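Local structure of signal transduction histidine-protein kinase/phosphatase MprB (Mycobacterium hassiacum, 6BLK) at residues 26-38 against 59-73. The protein probably autophosphorylates on a histidine at the expense of ATP, as the sensor kinase and phosphatase of a two-component stress-response system, with this chain its ATP-binding kinase domain. Numbering follows the deposited sequence.
With ATP (adenosine-5'-triphosphate), chain E.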
ATOM      1  N   ARG A  26      -1.960 -15.383  -3.923  1.00 36.85           N
ATOM      2  CA  ARG A  26      -2.967 -15.173  -4.974  1.00 28.61           C
ATOM      3  C   ARG A  26      -2.244 -15.143  -6.326  1.00 43.46           C
ATOM      4  O   ARG A  26      -2.027 -14.090  -6.935  1.00 35.40           O
ATOM      5  CB  ARG A  26      -3.769 -13.889  -4.756  1.00 27.30           C
ATOM      6  CG  ARG A  26      -4.718 -13.904  -3.543  1.00 28.93           C
ATOM      7  CD  ARG A  26      -6.005 -14.639  -3.806  1.00 32.92           C
ATOM      8  NE  ARG A  26      -6.632 -14.191  -5.043  1.00 21.05           N
ATOM      9  CZ  ARG A  26      -7.622 -13.308  -5.137  1.00 25.16           C
ATOM     10  NH1 ARG A  26      -8.153 -12.726  -4.055  1.00 27.83           N
ATOM     11  NH2 ARG A  26      -8.082 -13.004  -6.347  1.00 24.95           N
ATOM     12  N   SER A  27      -1.893 -16.333  -6.821  1.00 41.49           N
ATOM     13  CA  SER A  27      -1.194 -16.442  -8.097  1.00 39.30           C
ATOM     14  C   SER A  27      -2.065 -16.064  -9.290  1.00 45.09           C
ATOM     15  O   SER A  27      -1.533 -15.899 -10.393  1.00 36.02           O
ATOM     16  CB  SER A  27      -0.687 -17.867  -8.292  1.00 46.84           C
ATOM     17  OG  SER A  27      -1.782 -18.752  -8.384  1.00 38.39           O
ATOM     18  N   ASP A  28      -3.378 -15.941  -9.108  1.00 34.78           N
ATOM     19  CA  ASP A  28      -4.245 -15.533 -10.204  1.00 32.40           C
ATOM     20  C   ASP A  28      -4.193 -14.036 -10.499  1.00 37.91           C
ATOM     21  O   ASP A  28      -4.586 -13.622 -11.597  1.00 26.04           O
ATOM     22  CB  ASP A  28      -5.682 -15.919  -9.882  1.00 31.63           C
ATOM     23  CG  ASP A  28      -6.181 -15.243  -8.648  1.00 30.13           C
ATOM     24  OD1 ASP A  28      -5.551 -15.439  -7.585  1.00 29.59           O
ATOM     25  OD2 ASP A  28      -7.173 -14.489  -8.749  1.00 30.24           O
ATOM     26  N   ILE A  29      -3.728 -13.213  -9.555  1.00 29.61           N
ATOM     27  CA  ILE A  29      -3.817 -11.768  -9.722  1.00 21.62           C
ATOM     28  C   ILE A  29      -2.787 -11.294 -10.722  1.00 19.53           C
ATOM     29  O   ILE A  29      -1.630 -11.737 -10.721  1.00 31.63           O
ATOM     30  CB  ILE A  29      -3.633 -11.059  -8.370  1.00 25.78           C
ATOM     31  CG1 ILE A  29      -4.833 -11.340  -7.475  1.00 23.81           C
ATOM     32  CG2 ILE A  29      -3.423  -9.540  -8.565  1.00 22.01           C
ATOM     33  CD1 ILE A  29      -4.640 -10.862  -6.019  1.00 24.83           C
ATOM     34  N   GLU A  30      -3.193 -10.366 -11.566  1.00 22.07           N
ATOM     35  CA  GLU A  30      -2.272  -9.768 -12.520  1.00 27.26           C
ATOM     36  C   GLU A  30      -1.718  -8.523 -11.847  1.00 28.34           C
ATOM     37  O   GLU A  30      -2.377  -7.483 -11.823  1.00 23.92           O
ATOM     38  CB  GLU A  30      -2.975  -9.446 -13.832  1.00 28.83           C
ATOM     39  CG  GLU A  30      -2.146  -8.572 -14.772  1.00 48.27           C
ATOM     40  CD  GLU A  30      -0.745  -9.122 -15.036  1.00 69.41           C
ATOM     41  OE1 GLU A  30      -0.591 -10.364 -15.112  1.00 71.02           O
ATOM     42  OE2 GLU A  30       0.203  -8.307 -15.169  1.00 60.89           O
ATOM     43  N   PHE A  31      -0.527  -8.637 -11.264  1.00 20.57           N
ATOM     44  CA  PHE A  31       0.137  -7.480 -10.660  1.00 19.26           C
ATOM     45  C   PHE A  31       0.767  -6.634 -11.759  1.00 25.27           C
ATOM     46  O   PHE A  31       1.607  -7.121 -12.522  1.00 33.26           O
ATOM     47  CB  PHE A  31       1.194  -7.914  -9.650  1.00 25.79           C
ATOM     48  CG  PHE A  31       0.626  -8.464  -8.373  1.00 26.00           C
ATOM     49  CD1 PHE A  31       0.200  -7.616  -7.364  1.00 22.76           C
ATOM     50  CD2 PHE A  31       0.535  -9.833  -8.173  1.00 31.76           C
ATOM     51  CE1 PHE A  31      -0.308  -8.119  -6.185  1.00 32.76           C
ATOM     52  CE2 PHE A  31       0.026 -10.341  -6.993  1.00 23.60           C
ATOM     53  CZ  PHE A  31      -0.396  -9.479  -5.996  1.00 29.93           C
ATOM     54  N   GLU A  32       0.343  -5.380 -11.860  1.00 18.42           N
ATOM     55  CA  GLU A  32       0.831  -4.462 -12.873  1.00 20.49           C
ATOM     56  C   GLU A  32       1.748  -3.474 -12.176  1.00 17.57           C
ATOM     57  O   GLU A  32       1.274  -2.580 -11.465  1.00 20.92           O
ATOM     58  CB  GLU A  32      -0.328  -3.750 -13.566  1.00 21.96           C
ATOM     59  CG  GLU A  32      -1.268  -4.715 -14.285  1.00 36.92           C
ATOM     60  CD  GLU A  32      -2.485  -4.036 -14.879  1.00 41.18           C
ATOM     61  OE1 GLU A  32      -3.045  -3.127 -14.228  1.00 50.64           O
ATOM     62  OE2 GLU A  32      -2.886  -4.421 -16.002  1.00 52.27           O
ATOM     63  N   VAL A  33       3.054  -3.635 -12.373  1.00 21.46           N
ATOM     64  CA  VAL A  33       4.057  -2.971 -11.553  1.00 15.28           C
ATOM     65  C   VAL A  33       4.778  -1.947 -12.406  1.00 20.95           C
ATOM     66  O   VAL A  33       5.267  -2.262 -13.495  1.00 22.66           O
ATOM     67  CB  VAL A  33       5.036  -3.980 -10.926  1.00 17.59           C
ATOM     68  CG1 VAL A  33       5.986  -3.303  -9.970  1.00 23.04           C
ATOM     69  CG2 VAL A  33       4.283  -5.036 -10.210  1.00 20.10           C
ATOM     70  N   THR A  34       4.778  -0.702 -11.939  1.00 13.82           N
ATOM     71  CA  THR A  34       5.489   0.390 -12.600  1.00 10.61           C
ATOM     72  C   THR A  34       6.184   1.197 -11.500  1.00 14.32           C
ATOM     73  O   THR A  34       5.540   2.015 -10.842  1.00 18.50           O
ATOM     74  CB  THR A  34       4.545   1.275 -13.400  1.00 14.05           C
ATOM     75  OG1 THR A  34       3.701   0.456 -14.226  1.00 28.71           O
ATOM     76  CG2 THR A  34       5.323   2.230 -14.273  1.00 26.70           C
ATOM     77  N   VAL A  35       7.485   0.987 -11.310  1.00 17.30           N
ATOM     78  CA  VAL A  35       8.201   1.555 -10.161  1.00 11.96           C
ATOM     79  C   VAL A  35       9.386   2.361 -10.672  1.00 13.97           C
ATOM     80  O   VAL A  35      10.343   1.804 -11.227  1.00 19.86           O
ATOM     81  CB  VAL A  35       8.641   0.458  -9.178  1.00 14.97           C
ATOM     82  CG1 VAL A  35       9.454   0.975  -8.042  1.00 15.37           C
ATOM     83  CG2 VAL A  35       7.404  -0.211  -8.609  1.00 18.62           C
ATOM     84  N   THR A  36       9.318   3.678 -10.508  1.00 13.80           N
ATOM     85  CA  THR A  36      10.502   4.460 -10.810  0.52 15.02           C
ATOM     86  C   THR A  36      11.517   4.305  -9.673  1.00 15.90           C
ATOM     87  O   THR A  36      11.144   4.210  -8.507  1.00 15.23           O
ATOM     88  CB  THR A  36      10.158   5.934 -11.022  0.52 18.57           C
ATOM     89  OG1 THR A  36      11.163   6.551 -11.850  0.52 18.22           O
ATOM     90  CG2 THR A  36      10.085   6.684  -9.710  0.52 14.16           C
ATOM     91  N   PRO A  37      12.814   4.239 -10.000  1.00 15.16           N
ATOM     92  CA  PRO A  37      13.840   4.113  -8.946  1.00 10.30           C
ATOM     93  C   PRO A  37      13.786   5.268  -7.954  1.00 11.16           C
ATOM     94  O   PRO A  37      13.931   6.447  -8.326  1.00 15.92           O
ATOM     95  CB  PRO A  37      15.162   4.115  -9.723  1.00 16.44           C
ATOM     96  CG  PRO A  37      14.770   3.573 -11.093  1.00 14.68           C
ATOM     97  CD  PRO A  37      13.402   4.114 -11.347  1.00 18.07           C
ATOM     98  N   TRP A  38      13.659   4.902  -6.680  1.00 14.83           N
ATOM     99  CA  TRP A  38      13.461   5.857  -5.585  1.00 11.05           C
ATOM    100  C   TRP A  38      14.145   5.364  -4.316  1.00 10.80           C
ATOM    101  O   TRP A  38      13.892   4.259  -3.853  1.00 13.80           O
ATOM    102  CB  TRP A  38      11.979   6.085  -5.323  1.00  9.43           C
ATOM    103  CG  TRP A  38      11.675   7.275  -4.510  1.00 10.31           C
ATOM    104  CD1 TRP A  38      11.218   7.333  -3.210  1.00 14.41           C
ATOM    105  CD2 TRP A  38      11.783   8.618  -4.962  1.00 11.18           C
ATOM    106  NE1 TRP A  38      11.075   8.655  -2.829  1.00 12.19           N
ATOM    107  CE2 TRP A  38      11.423   9.459  -3.885  1.00  9.84           C
ATOM    108  CE3 TRP A  38      12.178   9.192  -6.165  1.00 11.51           C
ATOM    109  CZ2 TRP A  38      11.422  10.834  -3.996  1.00 14.86           C
ATOM    110  CZ3 TRP A  38      12.184  10.552  -6.280  1.00 13.76           C
ATOM    111  CH2 TRP A  38      11.801  11.370  -5.191  1.00 17.97           C
ATOM    112  N   ALA A  59      -4.755  -7.904  -2.338  1.00 13.95           N
ATOM    113  CA  ALA A  59      -4.973  -9.278  -2.788  1.00 17.80           C
ATOM    114  C   ALA A  59      -6.214  -9.879  -2.140  1.00 21.44           C
ATOM    115  O   ALA A  59      -7.018 -10.533  -2.815  1.00 21.79           O
ATOM    116  CB  ALA A  59      -3.750 -10.149  -2.495  1.00 19.53           C
ATOM    117  N   LYS A  60      -6.401  -9.648  -0.843  1.00 13.22           N
ATOM    118  CA  LYS A  60      -7.481 -10.321  -0.117  1.00 13.74           C
ATOM    119  C   LYS A  60      -8.817 -10.030  -0.762  1.00 19.48           C
ATOM    120  O   LYS A  60      -9.651 -10.941  -0.953  1.00 18.66           O
ATOM    121  CB  LYS A  60      -7.510  -9.890   1.360  1.00 19.18           C
ATOM    122  CG  LYS A  60      -6.492 -10.603   2.219  1.00 16.34           C
ATOM    123  CD  LYS A  60      -6.362  -9.938   3.597  1.00 21.95           C
ATOM    124  CE  LYS A  60      -7.600 -10.108   4.431  1.00 16.16           C
ATOM    125  NZ  LYS A  60      -7.516  -9.459   5.804  1.00 18.88           N
ATOM    126  N   TRP A  61      -9.041  -8.765  -1.101  1.00 15.76           N
ATOM    127  CA  TRP A  61     -10.320  -8.307  -1.613  1.00 17.98           C
ATOM    128  C   TRP A  61     -10.324  -8.147  -3.137  1.00 14.16           C
ATOM    129  O   TRP A  61     -11.262  -7.564  -3.681  1.00 20.02           O
ATOM    130  CB  TRP A  61     -10.734  -7.028  -0.886  1.00 17.01           C
ATOM    131  CG  TRP A  61     -11.176  -7.345   0.532  1.00 19.74           C
ATOM    132  CD1 TRP A  61     -12.361  -7.906   0.907  1.00 16.56           C
ATOM    133  CD2 TRP A  61     -10.431  -7.144   1.750  1.00 14.48           C
ATOM    134  NE1 TRP A  61     -12.400  -8.073   2.276  1.00 18.11           N
ATOM    135  CE2 TRP A  61     -11.231  -7.601   2.817  1.00 15.92           C
ATOM    136  CE3 TRP A  61      -9.166  -6.611   2.033  1.00 20.38           C
ATOM    137  CZ2 TRP A  61     -10.804  -7.564   4.138  1.00 18.71           C
ATOM    138  CZ3 TRP A  61      -8.746  -6.569   3.351  1.00 15.59           C
ATOM    139  CH2 TRP A  61      -9.562  -7.040   4.386  1.00 16.95           C
ATOM    140  N   SER A  62      -9.336  -8.662  -3.808  1.00 16.65           N
ATOM    141  CA  SER A  62      -9.328  -8.740  -5.274  1.00 11.41           C
ATOM    142  C   SER A  62     -10.267  -9.840  -5.739  1.00 13.71           C
ATOM    143  O   SER A  62     -10.205 -10.952  -5.209  1.00 19.53           O
ATOM    144  CB  SER A  62      -7.958  -9.080  -5.804  1.00 13.89           C
ATOM    145  OG  SER A  62      -7.104  -7.949  -5.887  1.00 15.89           O
ATOM    146  N   PRO A  63     -11.048  -9.587  -6.782  1.00 16.11           N
ATOM    147  CA  PRO A  63     -11.802 -10.678  -7.398  1.00 14.37           C
ATOM    148  C   PRO A  63     -10.875 -11.689  -8.044  1.00 17.57           C
ATOM    149  O   PRO A  63      -9.695 -11.430  -8.294  1.00 18.21           O
ATOM    150  CB  PRO A  63     -12.689  -9.957  -8.423  1.00 19.47           C
ATOM    151  CG  PRO A  63     -11.940  -8.758  -8.811  1.00 18.13           C
ATOM    152  CD  PRO A  63     -11.210  -8.329  -7.539  1.00 19.89           C
ATOM    153  N   PRO A  64     -11.367 -12.892  -8.327  1.00 25.51           N
ATOM    154  CA  PRO A  64     -10.529 -13.852  -9.045  1.00 24.44           C
ATOM    155  C   PRO A  64     -10.101 -13.275 -10.380  1.00 19.79           C
ATOM    156  O   PRO A  64     -10.909 -12.695 -11.111  1.00 19.65           O
ATOM    157  CB  PRO A  64     -11.453 -15.066  -9.215  1.00 20.01           C
ATOM    158  CG  PRO A  64     -12.473 -14.871  -8.249  1.00 19.20           C
ATOM    159  CD  PRO A  64     -12.691 -13.446  -8.057  1.00 29.59           C
ATOM    160  N   GLY A  65      -8.812 -13.405 -10.671  1.00 24.93           N
ATOM    161  CA  GLY A  65      -8.228 -12.806 -11.851  1.00 21.14           C
ATOM    162  C   GLY A  65      -8.110 -11.300 -11.817  1.00 22.51           C
ATOM    163  O   GLY A  65      -7.770 -10.700 -12.842  1.00 27.32           O
ATOM    164  N   GLY A  66      -8.349 -10.679 -10.668  1.00 23.42           N
ATOM    165  CA  GLY A  66      -8.249  -9.232 -10.570  1.00 17.83           C
ATOM    166  C   GLY A  66      -6.852  -8.725 -10.850  1.00 15.80           C
ATOM    167  O   GLY A  66      -5.851  -9.430 -10.757  1.00 23.06           O
ATOM    168  N   ARG A  67      -6.811  -7.455 -11.205  1.00 16.07           N
ATOM    169  CA  ARG A  67      -5.578  -6.746 -11.461  1.00 12.84           C
ATOM    170  C   ARG A  67      -5.274  -5.891 -10.241  1.00 15.38           C
ATOM    171  O   ARG A  67      -6.168  -5.236  -9.698  1.00 17.61           O
ATOM    172  CB  ARG A  67      -5.694  -5.871 -12.708  1.00 22.01           C
ATOM    173  CG  ARG A  67      -5.738  -6.664 -14.012  1.00 30.77           C
ATOM    174  CD  ARG A  67      -5.697  -5.765 -15.247  1.00 50.98           C
ATOM    175  NE  ARG A  67      -6.861  -4.882 -15.347  1.00 42.06           N
ATOM    176  CZ  ARG A  67      -6.825  -3.549 -15.319  1.00 45.54           C
ATOM    177  NH1 ARG A  67      -5.679  -2.891 -15.203  1.00 53.98           N
ATOM    178  NH2 ARG A  67      -7.957  -2.863 -15.423  1.00 47.10           N
ATOM    179  N   VAL A  68      -4.019  -5.916  -9.814  1.00 15.97           N
ATOM    180  CA  VAL A  68      -3.549  -5.042  -8.747  1.00 11.82           C
ATOM    181  C   VAL A  68      -2.451  -4.166  -9.330  1.00 11.29           C
ATOM    182  O   VAL A  68      -1.480  -4.672  -9.899  1.00 16.59           O
ATOM    183  CB  VAL A  68      -3.058  -5.859  -7.537  1.00 10.68           C
ATOM    184  CG1 VAL A  68      -2.280  -4.955  -6.537  1.00 14.20           C
ATOM    185  CG2 VAL A  68      -4.230  -6.581  -6.843  1.00 15.33           C
ATOM    186  N   GLY A  69      -2.625  -2.850  -9.225  1.00 12.69           N
ATOM    187  CA  GLY A  69      -1.668  -1.907  -9.756  1.00 11.47           C
ATOM    188  C   GLY A  69      -0.744  -1.458  -8.631  1.00 11.70           C
ATOM    189  O   GLY A  69      -1.189  -1.213  -7.526  1.00 16.77           O
ATOM    190  N   VAL A  70       0.543  -1.403  -8.948  1.00 12.33           N
ATOM    191  CA  VAL A  70       1.578  -1.023  -7.998  1.00 11.39           C
ATOM    192  C   VAL A  70       2.433   0.001  -8.725  1.00 17.27           C
ATOM    193  O   VAL A  70       3.255  -0.355  -9.577  1.00 15.71           O
ATOM    194  CB  VAL A  70       2.432  -2.205  -7.534  1.00 15.31           C
ATOM    195  CG1 VAL A  70       3.429  -1.753  -6.515  1.00 16.62           C
ATOM    196  CG2 VAL A  70       1.558  -3.362  -7.023  1.00 16.58           C
ATOM    197  N   ARG A  71       2.229   1.270  -8.423  1.00 13.18           N
ATOM    198  CA  ARG A  71       2.827   2.337  -9.208  1.00  8.69           C
ATOM    199  C   ARG A  71       3.564   3.277  -8.280  1.00 12.01           C
ATOM    200  O   ARG A  71       3.043   3.672  -7.245  1.00 14.16           O
ATOM    201  CB  ARG A  71       1.786   3.128 -10.017  1.00 12.27           C
ATOM    202  CG  ARG A  71       0.635   2.313 -10.638  1.00 22.69           C
ATOM    203  CD  ARG A  71       0.947   1.671 -11.951  1.00 30.41           C
ATOM    204  NE  ARG A  71      -0.234   1.008 -12.505  1.00 31.85           N
ATOM    205  CZ  ARG A  71      -0.198   0.165 -13.531  1.00 33.39           C
ATOM    206  NH1 ARG A  71       0.958  -0.118 -14.121  1.00 28.84           N
ATOM    207  NH2 ARG A  71      -1.318  -0.384 -13.972  1.00 37.21           N
ATOM    208  N   LEU A  72       4.781   3.621  -8.648  1.00 11.67           N
ATOM    209  CA  LEU A  72       5.562   4.563  -7.862  1.00  9.20           C
ATOM    210  C   LEU A  72       6.158   5.558  -8.843  1.00 14.37           C
ATOM    211  O   LEU A  72       6.940   5.182  -9.724  1.00 14.12           O
ATOM    212  CB  LEU A  72       6.642   3.861  -7.015  1.00 10.22           C
ATOM    213  CG  LEU A  72       7.384   4.717  -5.993  1.00 12.78           C
ATOM    214  CD1 LEU A  72       8.059   3.810  -4.976  1.00 17.37           C
ATOM    215  CD2 LEU A  72       8.407   5.540  -6.700  1.00 20.25           C
ATOM    216  N   TYR A  73       5.777   6.821  -8.695  1.00 11.68           N
ATOM    217  CA  TYR A  73       6.251   7.888  -9.555  1.00 13.96           C
ATOM    218  C   TYR A  73       6.717   9.042  -8.695  1.00 13.74           C
ATOM    219  O   TYR A  73       6.113   9.329  -7.666  1.00 13.34           O
ATOM    220  CB  TYR A  73       5.150   8.374 -10.478  1.00 15.03           C
ATOM    221  CG  TYR A  73       4.826   7.459 -11.618  1.00 13.94           C
ATOM    222  CD1 TYR A  73       5.666   7.380 -12.723  1.00 20.68           C
ATOM    223  CD2 TYR A  73       3.678   6.691 -11.608  1.00 18.26           C
ATOM    224  CE1 TYR A  73       5.356   6.543 -13.792  1.00 22.85           C
ATOM    225  CE2 TYR A  73       3.374   5.871 -12.640  1.00 21.58           C
ATOM    226  CZ  TYR A  73       4.206   5.788 -13.726  1.00 16.60           C
ATOM    227  OH  TYR A  73       3.825   4.936 -14.759  1.00 27.30           O
TER
HETATM  228  PG  ATP E 501      -4.862  -7.461   9.325  1.00 16.53           P
HETATM  229  O1G ATP E 501      -4.386  -6.531   8.224  1.00 13.19           O
HETATM  230  O2G ATP E 501      -4.609  -7.031  10.777  1.00 14.41           O
HETATM  231  O3G ATP E 501      -4.555  -8.928   9.078  1.00 19.04           O
HETATM  232  PB  ATP E 501      -7.393  -6.562   8.159  1.00 14.36           P
HETATM  233  O1B ATP E 501      -8.843  -6.884   8.473  1.00 19.29           O
HETATM  234  O2B ATP E 501      -6.793  -6.907   6.840  1.00 11.83           O
HETATM  235  O3B ATP E 501      -6.487  -7.383   9.241  1.00 13.25           O
HETATM  236  PA  ATP E 501      -6.499  -3.799   7.735  1.00 11.69           P
HETATM  237  O1A ATP E 501      -6.059  -2.761   8.763  1.00 15.25           O
HETATM  238  O2A ATP E 501      -5.473  -4.293   6.745  1.00 13.53           O
HETATM  239  O3A ATP E 501      -7.149  -5.012   8.614  1.00 12.75           O
HETATM  240  O5' ATP E 501      -7.784  -3.241   7.029  1.00 14.45           O
HETATM  241  C5' ATP E 501      -8.877  -2.764   7.794  1.00 20.96           C
HETATM  242  C4' ATP E 501     -10.167  -3.076   7.044  1.00 19.14           C
HETATM  243  O4' ATP E 501     -10.230  -2.172   5.935  1.00 18.42           O
HETATM  244  C3' ATP E 501     -10.327  -4.481   6.451  1.00 20.17           C
HETATM  245  O3' ATP E 501     -10.869  -5.421   7.405  1.00 14.50           O
HETATM  246  C2' ATP E 501     -11.291  -4.200   5.314  1.00 17.20           C
HETATM  247  O2' ATP E 501     -12.647  -4.078   5.781  1.00 16.87           O
HETATM  248  C1' ATP E 501     -10.866  -2.826   4.845  1.00 20.14           C
HETATM  249  N9  ATP E 501      -9.891  -2.854   3.739  1.00 15.30           N
HETATM  250  C8  ATP E 501      -8.540  -2.596   3.789  1.00 15.99           C
HETATM  251  N7  ATP E 501      -7.999  -2.674   2.540  1.00 13.76           N
HETATM  252  C5  ATP E 501      -9.015  -2.977   1.700  1.00 12.87           C
HETATM  253  C6  ATP E 501      -9.099  -3.158   0.268  1.00 19.30           C
HETATM  254  N6  ATP E 501      -7.980  -3.082  -0.466  1.00 15.23           N
HETATM  255  N1  ATP E 501     -10.295  -3.435  -0.248  1.00 17.54           N
HETATM  256  C2  ATP E 501     -11.403  -3.528   0.509  1.00 15.01           C
HETATM  257  N3  ATP E 501     -11.403  -3.349   1.837  1.00 18.56           N
HETATM  258  C4  ATP E 501     -10.240  -3.067   2.470  1.00 18.46           C
HETATM  259  O   HOH W   1      -8.716 -13.710  -0.857  1.00 31.26           O
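Arg26 reaches across to the end of helix 44-60 and the loop after it, touching Ala59, Ser62 and Pro63. Its CB carries CG beside the backbone N (chi1 -69°), and CG rests on Ala59 CB at 4.0 Å. Bends at chi2 and chi3 then turn the chain so that NE points back to Asp28 OD1, in the guanidinium plane. NH1 donates a hydrogen bond to Ser62 O at 2.9 Å, and NH2 shares that oxygen from the same face of the carbonyl; NH2 also makes a weak bond to Pro63 O. NH2 bonds as well to the syn lone pair of Asp28 OD2, and with NE to OD1 completes a side-on salt bridge, while Gly65 N takes the anti lone pair of OD2 at 2.7 Å. Ile29 CD1 covers one guanidinium face, so the group is held both around its edge and from above. Past Ile29, strands 30-35 and 67-73 run parallel, 8° apart, as the two strands of a beta-alpha-beta unit whose connecting helix, 44-60, ends at the ATP pocket of this histidine kinase ATPase domain; Lys60 NZ bonds to ATP O2B and Trp61 lies against the nucleotide. Backbone bonds alternate from Glu30 N to Gly66 O through to Thr36 N to Leu72 O. Phe31, Val33, Val35, Val68, Val70 and Leu72 point to one face of the sheet; Ile29 CG2 meets Val68 CG2 at 3.5 Å and sits over the centre of the Phe31 ring, and helix 11-25 packs on Phe31 and Val33. On the other face, Glu32 OE1 forms a salt bridge with a hydrogen bond to Arg67 NH1 at 2.8 Å and a longer salt bridge, 3.3 Å, to Arg71 NH2. Its carboxylate is turned 60° from the Arg67 guanidinium. Arg71 folds back over Glu32 O and donates from NH1 to Thr34 OG1 at 2.8 Å, in its own plane.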